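Local coordinates for protein putative short-chain dehydrogenase/reductase (Burkholderia xenovorans, PDB 5IZ4) that probably works as a nucleotide-dependent short-chain oxidoreductase, perhaps reducing 3-oxoacyl-ACP with NADPH, and is seen here with ADP in its nucleotide pocket, at residues A[21-26]-A[48-53]; A[29-34]-A[55-60]; A[159-164]-A[261-266]. All blocks are in the same frame, centred on the assembly; numbering follows the deposited sequence.

Contact 1: A[21-26]-A[48-53]; sequences GSASGI and DSTRDA. With ADP (adenosine-5'-diphosphate), chain B.
Ala23 packs against Thr50 and Ala53, while the flat group in this pair of segments belongs to Arg51, whose side chain sets out away from residues 21-26 and whose guanidinium is met at its edge by Asp48. The carboxylate oxygen OD1 of Asp48 lies 2.7 Å from Arg51 NH2 and only 7° out of the guanidinium plane, a nearly straight salt bridge (169° at the hydrogen); the same NH2 also bridges to Asp72. Together the segments form part of the nucleotide-binding end of a Rossmann fold. Residues 21-26 carry the first two glycines of the TGxxxGxG motif of classical short-chain dehydrogenases, and residues 48-53 lead into helix 51-63.

The contact between the segments is small and has no hydrogen bond. The methyl CB of Ala23 sits 3.7 Å from Thr50 O and 3.8 Å from Thr50 CB, and the backbone O of Ala23 is met by the CB of Ala53 at 3.2 Å. The hydroxyl of Thr50 is engaged within its own chain, by Asn45 OD1 and the backbone N of Asp47.

ADP lies along the turn. Ser24 OG stands between the backbone N and the carbonyl carbon (chi1 58°), which directs it to the alpha-phosphate: it donates to ADP O2A at 2.5 Å and takes a weak bond from the ribose O3'. At the beta-phosphate, Ile26 N points to O2B at an apparently very short distance whose exact value is doubtful. Gly25, at positive phi and without a side chain, leaves room for that oxygen. Asp74, Val75 and Gly103 also hydrogen-bond to ADP. On the ribose, the methyl CG2 of Thr50 approaches ADP O2' to 3.5 Å.

Contact 2: A[29-34]-A[55-60]; sequences ATALRF and STVEAL
Leu32 reaches Leu60 with a single methyl, and its path shows how. From CB the chain goes to CG, which stands anti to the backbone N (chi1 -175°), and this carries the branch point over toward helix 51-63 with no cross-segment contact of its own. At the tip, Leu32 CD1 lies 3.8 Å from Leu60 O, and it also touches Leu60 CB at 4.2 Å. The leucine therefore rests on the backbone and first side-chain carbon of its partner instead of meeting the far end of that side chain.

One residue earlier, the CB of Ala31 points toward the other helix and meets Val57 CG1 at 4.0 Å. Both residues are buried. Ala31 also touches Ile19 of strand 16-20, so it packs on the sheet as well as on the helix. No hydrogen bond joins the segments, so the evidence points to apolar packing alone, 138 Å² in all. Helices 25-36 and 51-63 follow strands 16-20 and 40-45 and cover the same face of the parallel sheet, the paired beta-alpha-beta crossovers of a Rossmann fold.

Contact 3: A[159-164]-A[261-266]; sequences SSLAGL and AAENGL
Leu161 and Leu164 make this contact, meeting Ala261, Glu263 and Leu266, and the residues before them set up the helix that bears them. Ser159, just after strand 153-158, gives its hydroxyl to Asn181. Ser160 is the N-cap: its OG accepts from Ala162 N at 3.0 Å, a capping bond at the N-terminus of helix 161-165. Its side chain also touches Tyr173 and Lys177, which fit the YxxxK pattern of classical short-chain dehydrogenases.

Leu161 comes next, with CG anti to the backbone N (chi1 175°), so its branch extends toward the turn at 263-266. CD2 does the touching, 3.9 Å from Leu266 CD1 and 4.1 Å from Glu263 CB, and the two leucine side chains cross at about a right angle. The turn is type I', closed by Leu266 N to Glu263 O. The Glu263 chain bends at chi2 (56°), which brings OE1 within 2.9 Å of Gly265 N; the donor stands 50° out of the carboxylate plane, while OE2 takes the N-H of Leu267. Both oxygens of this buried acid thus meet backbone donors.

Past Gly163, whose carbonyl O pairs with Thr182 of the third subunit, Leu164 brings CD1 to the CB of Ala261 at 4.0 Å and also packs on Asn181. The contact joins helix 161-165 to the end of strand 259-262, outermost within this chain, and the turn 263-266 after it. Strand 195-202 bonds to both segments, helix 171-191 flanks the first, and Gln258 of the second subunit packs on Ala261 and Glu263.

How the contacts relate
Contacts 1 and 2 form one continuous interface. Their centres are 10 Å apart, both use helices 25-36 and 51-63, and their segments alternate along the chain. They also touch: Val57 CG2 lies 3.6 Å from Ser22 O, and Ala31 CB lies 3.5 Å from Ser22 OG, so the helix pair packs directly against the nucleotide turn. Contact 3 comes later in the chain, with its centre about 23 Å from that of contact 1 and 24 Å from that of contact 2, and touches neither. It belongs to the other half of the same parallel sheet, where two other subunits come up to its segments; contact 1 holds ADP, and no other protein chain touches contacts 1 or 2.

Contact 1: A[21-26]-A[48-53]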
loop_
_atom_site.group_PDB
_atom_site.type_symbol
_atom_site.label_atom_id
_atom_site.label_comp_id
_atom_site.label_asym_id
_atom_site.label_seq_id
_atom_site.Cartn_x
_atom_site.Cartn_y
_atom_site.Cartn_z
ATOM N N GLY A 21 24.120 -7.233 13.872
ATOM C CA GLY A 21 24.525 -7.742 12.575
ATOM C C GLY A 21 25.684 -6.976 11.992
ATOM O O GLY A 21 25.796 -6.858 10.765
ATOM N N SER A 22 26.559 -6.449 12.844
ATOM C CA SER A 22 27.565 -5.490 12.410
ATOM C C SER A 22 28.833 -6.135 11.879
ATOM O O SER A 22 29.734 -5.413 11.430
ATOM C CB SER A 22 27.929 -4.544 13.556
ATOM O OG SER A 22 28.659 -3.430 13.057
ATOM N N ALA A 23 28.927 -7.466 11.900
ATOM C CA ALA A 23 30.146 -8.130 11.454
ATOM C C ALA A 23 30.305 -8.145 9.942
ATOM O O ALA A 23 31.418 -8.378 9.454
ATOM C CB ALA A 23 30.181 -9.568 11.968
ATOM N N SER A 24 29.232 -7.911 9.188
ATOM C CA SER A 24 29.295 -8.085 7.745
ATOM C C SER A 24 28.126 -7.359 7.103
ATOM O O SER A 24 27.240 -6.837 7.784
ATOM C CB SER A 24 29.270 -9.564 7.359
ATOM O OG SER A 24 28.094 -10.174 7.864
ATOM N N GLY A 25 28.151 -7.332 5.770
ATOM C CA GLY A 25 27.018 -6.869 4.985
ATOM C C GLY A 25 26.567 -5.471 5.354
ATOM O O GLY A 25 27.376 -4.556 5.558
ATOM N N ILE A 26 25.245 -5.305 5.437
ATOM C CA ILE A 26 24.653 -3.985 5.657
ATOM C C ILE A 26 25.064 -3.423 7.012
ATOM O O ILE A 26 25.364 -2.231 7.142
ATOM C CB ILE A 26 23.122 -4.080 5.513
ATOM C CG1 ILE A 26 22.751 -4.291 4.044
ATOM C CG2 ILE A 26 22.429 -2.845 6.111
ATOM C CD1 ILE A 26 21.311 -4.724 3.839
ATOM N N ASP A 48 31.692 -16.476 17.904
ATOM C CA ASP A 48 33.099 -16.638 17.555
ATOM C C ASP A 48 33.309 -16.738 16.049
ATOM O O ASP A 48 34.350 -16.303 15.541
ATOM C CB ASP A 48 33.688 -17.869 18.248
ATOM C CG ASP A 48 33.782 -17.704 19.753
ATOM O OD1 ASP A 48 33.618 -16.565 20.241
ATOM O OD2 ASP A 48 34.030 -18.715 20.445
ATOM N N SER A 49 32.338 -17.291 15.315
ATOM C CA SER A 49 32.512 -17.470 13.878
ATOM C C SER A 49 32.543 -16.148 13.119
ATOM O O SER A 49 33.115 -16.093 12.026
ATOM C CB SER A 49 31.407 -18.370 13.320
ATOM O OG SER A 49 30.176 -17.679 13.210
ATOM N N THR A 50 31.958 -15.082 13.669
ATOM C CA THR A 50 31.931 -13.783 13.005
ATOM C C THR A 50 32.904 -12.775 13.612
ATOM O O THR A 50 33.009 -11.651 13.107
ATOM C CB THR A 50 30.510 -13.205 13.028
ATOM O OG1 THR A 50 30.086 -12.999 14.382
ATOM C CG2 THR A 50 29.534 -14.157 12.346
ATOM N N ARG A 51 33.655 -13.163 14.645
ATOM C CA ARG A 51 34.411 -12.181 15.417
ATOM C C ARG A 51 35.541 -11.557 14.606
ATOM O O ARG A 51 35.814 -10.360 14.743
ATOM C CB ARG A 51 34.961 -12.833 16.684
ATOM C CG ARG A 51 35.754 -11.899 17.573
ATOM C CD ARG A 51 36.174 -12.627 18.845
ATOM N NE ARG A 51 35.099 -13.494 19.333
ATOM C CZ ARG A 51 33.987 -13.054 19.918
ATOM N NH1 ARG A 51 33.792 -11.749 20.090
ATOM N NH2 ARG A 51 33.065 -13.921 20.320
ATOM N N ASP A 52 36.227 -12.348 13.774
ATOM C CA ASP A 52 37.315 -11.787 12.977
ATOM C C ASP A 52 36.800 -10.707 12.040
ATOM O O ASP A 52 37.426 -9.647 11.898
ATOM C CB ASP A 52 38.016 -12.880 12.180
ATOM C CG ASP A 52 39.042 -13.628 13.001
ATOM O OD1 ASP A 52 39.142 -13.365 14.222
ATOM O OD2 ASP A 52 39.739 -14.489 12.427
ATOM N N ALA A 53 35.658 -10.957 11.394
ATOM C CA ALA A 53 35.059 -9.934 10.542
ATOM C C ALA A 53 34.700 -8.693 11.349
ATOM O O ALA A 53 34.943 -7.560 10.909
ATOM C CB ALA A 53 33.822 -10.494 9.837
HETATM P PB ADP B . 22.948 -8.478 5.011
HETATM O O1B ADP B . 21.981 -8.557 6.248
HETATM O O2B ADP B . 24.144 -7.490 5.129
HETATM O O3B ADP B . 22.293 -8.550 3.595
HETATM P PA ADP B . 24.559 -10.617 6.458
HETATM O O1A ADP B . 24.185 -12.185 6.715
HETATM O O2A ADP B . 26.104 -10.420 6.353
HETATM O O3A ADP B . 23.652 -10.140 5.248
HETATM O "O5'" ADP B . 24.009 -10.017 7.899
HETATM C "C5'" ADP B . 23.400 -10.853 8.898
HETATM C "C4'" ADP B . 24.233 -10.622 10.161
HETATM O "O4'" ADP B . 23.456 -11.006 11.364
HETATM C "C3'" ADP B . 25.537 -11.457 10.218
HETATM O "O3'" ADP B . 26.571 -10.764 10.857
HETATM C "C2'" ADP B . 25.066 -12.635 11.115
HETATM O "O2'" ADP B . 26.244 -13.200 11.693
HETATM C "C1'" ADP B . 24.235 -11.892 12.144
HETATM N N9 ADP B . 23.357 -12.811 12.898
HETATM C C8 ADP B . 22.724 -13.990 12.472
HETATM N N7 ADP B . 22.035 -14.527 13.451
HETATM C C5 ADP B . 22.213 -13.699 14.542
HETATM C C6 ADP B . 21.739 -13.754 15.840
HETATM N N6 ADP B . 20.936 -14.773 16.234
HETATM N N1 ADP B . 22.085 -12.789 16.700
HETATM C C2 ADP B . 22.892 -11.799 16.281
HETATM N N3 ADP B . 23.391 -11.674 15.065
HETATM C C4 ADP B . 23.032 -12.638 14.206
#

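Contact 2: A[29-34]-A[55-60]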
loop_
_atom_site.group_PDB
_atom_site.type_symbol
_atom_site.label_atom_id
_atom_site.label_comp_id
_atom_site.label_asym_id
_atom_site.label_seq_id
_atom_site.Cartn_x
_atom_site.Cartn_y
_atom_site.Cartn_z
ATOM N N ALA A 29 28.613 -2.104 6.846
ATOM C CA ALA A 29 28.634 -0.847 6.104
ATOM C C ALA A 29 28.010 0.287 6.909
ATOM O O ALA A 29 28.435 1.444 6.791
ATOM C CB ALA A 29 27.896 -1.017 4.776
ATOM N N THR A 30 26.999 -0.024 7.722
ATOM C CA THR A 30 26.329 1.012 8.503
ATOM C C THR A 30 27.196 1.481 9.663
ATOM O O THR A 30 27.265 2.681 9.944
ATOM C CB THR A 30 24.971 0.507 8.993
ATOM O OG1 THR A 30 24.157 0.168 7.861
ATOM C CG2 THR A 30 24.253 1.584 9.814
ATOM N N ALA A 31 27.870 0.554 10.350
ATOM C CA ALA A 31 28.822 0.975 11.369
ATOM C C ALA A 31 29.844 1.939 10.778
ATOM O O ALA A 31 30.145 2.984 11.366
ATOM C CB ALA A 31 29.518 -0.247 11.975
ATOM N N LEU A 32 30.364 1.619 9.593
ATOM C CA LEU A 32 31.364 2.475 8.969
ATOM C C LEU A 32 30.795 3.855 8.651
ATOM O O LEU A 32 31.448 4.877 8.899
ATOM C CB LEU A 32 31.900 1.809 7.702
ATOM C CG LEU A 32 33.055 2.540 7.008
ATOM C CD1 LEU A 32 34.198 2.811 7.984
ATOM C CD2 LEU A 32 33.553 1.749 5.804
ATOM N N ARG A 33 29.574 3.906 8.116
ATOM C CA ARG A 33 28.987 5.192 7.742
ATOM C C ARG A 33 28.768 6.078 8.962
ATOM O O ARG A 33 29.021 7.290 8.910
ATOM C CB ARG A 33 27.666 4.977 7.000
ATOM C CG ARG A 33 27.013 6.286 6.555
ATOM C CD ARG A 33 27.938 7.026 5.610
ATOM N NE ARG A 33 27.434 8.334 5.182
ATOM C CZ ARG A 33 27.633 9.465 5.857
ATOM N NH1 ARG A 33 28.289 9.447 7.010
ATOM N NH2 ARG A 33 27.162 10.614 5.389
ATOM N N PHE A 34 28.291 5.499 10.068
ATOM C CA PHE A 34 28.157 6.293 11.285
ATOM C C PHE A 34 29.525 6.712 11.813
ATOM O O PHE A 34 29.690 7.840 12.291
ATOM C CB PHE A 34 27.348 5.528 12.342
ATOM C CG PHE A 34 25.848 5.687 12.181
ATOM C CD1 PHE A 34 25.154 4.940 11.249
ATOM C CD2 PHE A 34 25.145 6.602 12.953
ATOM C CE1 PHE A 34 23.783 5.102 11.083
ATOM C CE2 PHE A 34 23.771 6.765 12.803
ATOM C CZ PHE A 34 23.085 6.016 11.866
ATOM N N SER A 55 36.107 -7.589 14.025
ATOM C CA SER A 55 37.321 -6.873 14.405
ATOM C C SER A 55 37.852 -6.038 13.253
ATOM O O SER A 55 38.390 -4.947 13.471
ATOM C CB SER A 55 38.385 -7.861 14.878
ATOM O OG SER A 55 37.920 -8.582 16.005
ATOM N N THR A 56 37.707 -6.531 12.019
ATOM C CA THR A 56 38.070 -5.734 10.853
ATOM C C THR A 56 37.154 -4.526 10.713
ATOM O O THR A 56 37.621 -3.416 10.429
ATOM C CB THR A 56 38.023 -6.601 9.598
ATOM O OG1 THR A 56 38.935 -7.696 9.749
ATOM C CG2 THR A 56 38.413 -5.791 8.366
ATOM N N VAL A 57 35.845 -4.727 10.904
ATOM C CA VAL A 57 34.907 -3.605 10.898
ATOM C C VAL A 57 35.314 -2.568 11.938
ATOM O O VAL A 57 35.328 -1.361 11.659
ATOM C CB VAL A 57 33.463 -4.099 11.126
ATOM C CG1 VAL A 57 32.492 -2.907 11.295
ATOM C CG2 VAL A 57 33.024 -4.991 9.974
ATOM N N GLU A 58 35.672 -3.020 13.146
ATOM C CA GLU A 58 36.089 -2.078 14.181
ATOM C C GLU A 58 37.328 -1.307 13.758
ATOM O O GLU A 58 37.408 -0.088 13.962
ATOM C CB GLU A 58 36.345 -2.791 15.511
ATOM C CG GLU A 58 36.883 -1.827 16.565
ATOM C CD GLU A 58 37.129 -2.459 17.932
ATOM O OE1 GLU A 58 36.709 -1.846 18.940
ATOM O OE2 GLU A 58 37.742 -3.550 18.005
ATOM N N ALA A 59 38.311 -1.998 13.170
ATOM C CA ALA A 59 39.531 -1.324 12.741
ATOM C C ALA A 59 39.223 -0.247 11.713
ATOM O O ALA A 59 39.801 0.846 11.751
ATOM C CB ALA A 59 40.527 -2.335 12.172
ATOM N N LEU A 60 38.307 -0.533 10.793
ATOM C CA LEU A 60 37.947 0.458 9.784
ATOM C C LEU A 60 37.207 1.644 10.397
ATOM O O LEU A 60 37.409 2.793 9.977
ATOM C CB LEU A 60 37.102 -0.201 8.698
ATOM C CG LEU A 60 37.827 -1.231 7.836
ATOM C CD1 LEU A 60 36.830 -1.909 6.911
ATOM C CD2 LEU A 60 38.947 -0.574 7.051
#

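Contact 3: A[159-164]-A[261-266]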
loop_
_atom_site.group_PDB
_atom_site.type_symbol
_atom_site.label_atom_id
_atom_site.label_comp_id
_atom_site.label_asym_id
_atom_site.label_seq_id
_atom_site.Cartn_x
_atom_site.Cartn_y
_atom_site.Cartn_z
ATOM N N SER A 159 14.530 -4.583 6.971
ATOM C CA SER A 159 13.593 -5.595 6.513
ATOM C C SER A 159 14.049 -6.080 5.137
ATOM O O SER A 159 15.253 -6.241 4.910
ATOM C CB SER A 159 12.179 -5.010 6.502
ATOM O OG SER A 159 11.214 -5.987 6.176
ATOM N N SER A 160 13.119 -6.290 4.204
ATOM C CA SER A 160 13.478 -6.804 2.883
ATOM C C SER A 160 12.318 -6.581 1.931
ATOM O O SER A 160 11.153 -6.601 2.343
ATOM C CB SER A 160 13.816 -8.309 2.928
ATOM O OG SER A 160 14.029 -8.840 1.621
ATOM N N LEU A 161 12.653 -6.385 0.650
ATOM C CA LEU A 161 11.647 -6.482 -0.407
ATOM C C LEU A 161 10.772 -7.719 -0.224
ATOM O O LEU A 161 9.565 -7.688 -0.504
ATOM C CB LEU A 161 12.338 -6.515 -1.769
ATOM C CG LEU A 161 11.448 -6.739 -2.985
ATOM C CD1 LEU A 161 10.412 -5.644 -3.068
ATOM C CD2 LEU A 161 12.294 -6.785 -4.257
ATOM N N ALA A 162 11.362 -8.818 0.260
ATOM C CA ALA A 162 10.591 -10.041 0.473
ATOM C C ALA A 162 9.397 -9.815 1.397
ATOM O O ALA A 162 8.360 -10.470 1.235
ATOM C CB ALA A 162 11.493 -11.146 1.048
ATOM N N GLY A 163 9.533 -8.936 2.394
ATOM C CA GLY A 163 8.415 -8.673 3.287
ATOM C C GLY A 163 7.280 -7.954 2.591
ATOM O O GLY A 163 6.115 -8.097 2.977
ATOM N N LEU A 164 7.600 -7.187 1.548
ATOM C CA LEU A 164 6.596 -6.419 0.825
ATOM C C LEU A 164 5.799 -7.284 -0.141
ATOM O O LEU A 164 4.570 -7.166 -0.206
ATOM C CB LEU A 164 7.276 -5.277 0.068
ATOM C CG LEU A 164 7.892 -4.206 0.963
ATOM C CD1 LEU A 164 8.628 -3.171 0.101
ATOM C CD2 LEU A 164 6.801 -3.552 1.810
ATOM N N ALA A 261 11.621 1.319 0.371
ATOM C CA ALA A 261 12.103 0.281 -0.539
ATOM C C ALA A 261 13.226 0.837 -1.412
ATOM O O ALA A 261 13.050 1.857 -2.092
ATOM C CB ALA A 261 10.960 -0.244 -1.410
ATOM N N ALA A 262 14.379 0.172 -1.386
ATOM C CA ALA A 262 15.543 0.525 -2.193
ATOM C C ALA A 262 15.910 -0.758 -2.931
ATOM O O ALA A 262 16.715 -1.561 -2.448
ATOM C CB ALA A 262 16.682 1.053 -1.327
ATOM N N GLU A 263 15.279 -0.968 -4.092
ATOM C CA GLU A 263 15.309 -2.278 -4.729
ATOM C C GLU A 263 15.535 -2.185 -6.228
ATOM O O GLU A 263 15.201 -3.134 -6.952
ATOM C CB GLU A 263 14.008 -3.056 -4.456
ATOM C CG GLU A 263 12.719 -2.222 -4.376
ATOM C CD GLU A 263 12.453 -1.366 -5.616
ATOM O OE1 GLU A 263 13.233 -0.425 -5.892
ATOM O OE2 GLU A 263 11.448 -1.631 -6.315
ATOM N N ASN A 264 16.067 -1.063 -6.709
ATOM C CA ASN A 264 16.497 -0.924 -8.099
ATOM C C ASN A 264 15.339 -1.081 -9.082
ATOM O O ASN A 264 15.536 -1.483 -10.232
ATOM C CB ASN A 264 17.633 -1.906 -8.398
ATOM C CG ASN A 264 18.859 -1.586 -7.578
ATOM O OD1 ASN A 264 19.429 -0.509 -7.725
ATOM N ND2 ASN A 264 19.234 -2.483 -6.665
ATOM N N GLY A 265 14.127 -0.749 -8.641
ATOM C CA GLY A 265 12.966 -0.763 -9.508
ATOM C C GLY A 265 12.220 -2.079 -9.593
ATOM O O GLY A 265 11.250 -2.169 -10.352
ATOM N N LEU A 266 12.634 -3.112 -8.852
ATOM C CA LEU A 266 11.993 -4.414 -9.017
ATOM C C LEU A 266 10.484 -4.352 -8.783
ATOM O O LEU A 266 9.731 -5.107 -9.413
ATOM C CB LEU A 266 12.632 -5.443 -8.077
ATOM C CG LEU A 266 13.997 -5.980 -8.519
ATOM C CD1 LEU A 266 14.634 -6.815 -7.414
ATOM C CD2 LEU A 266 13.874 -6.796 -9.799
#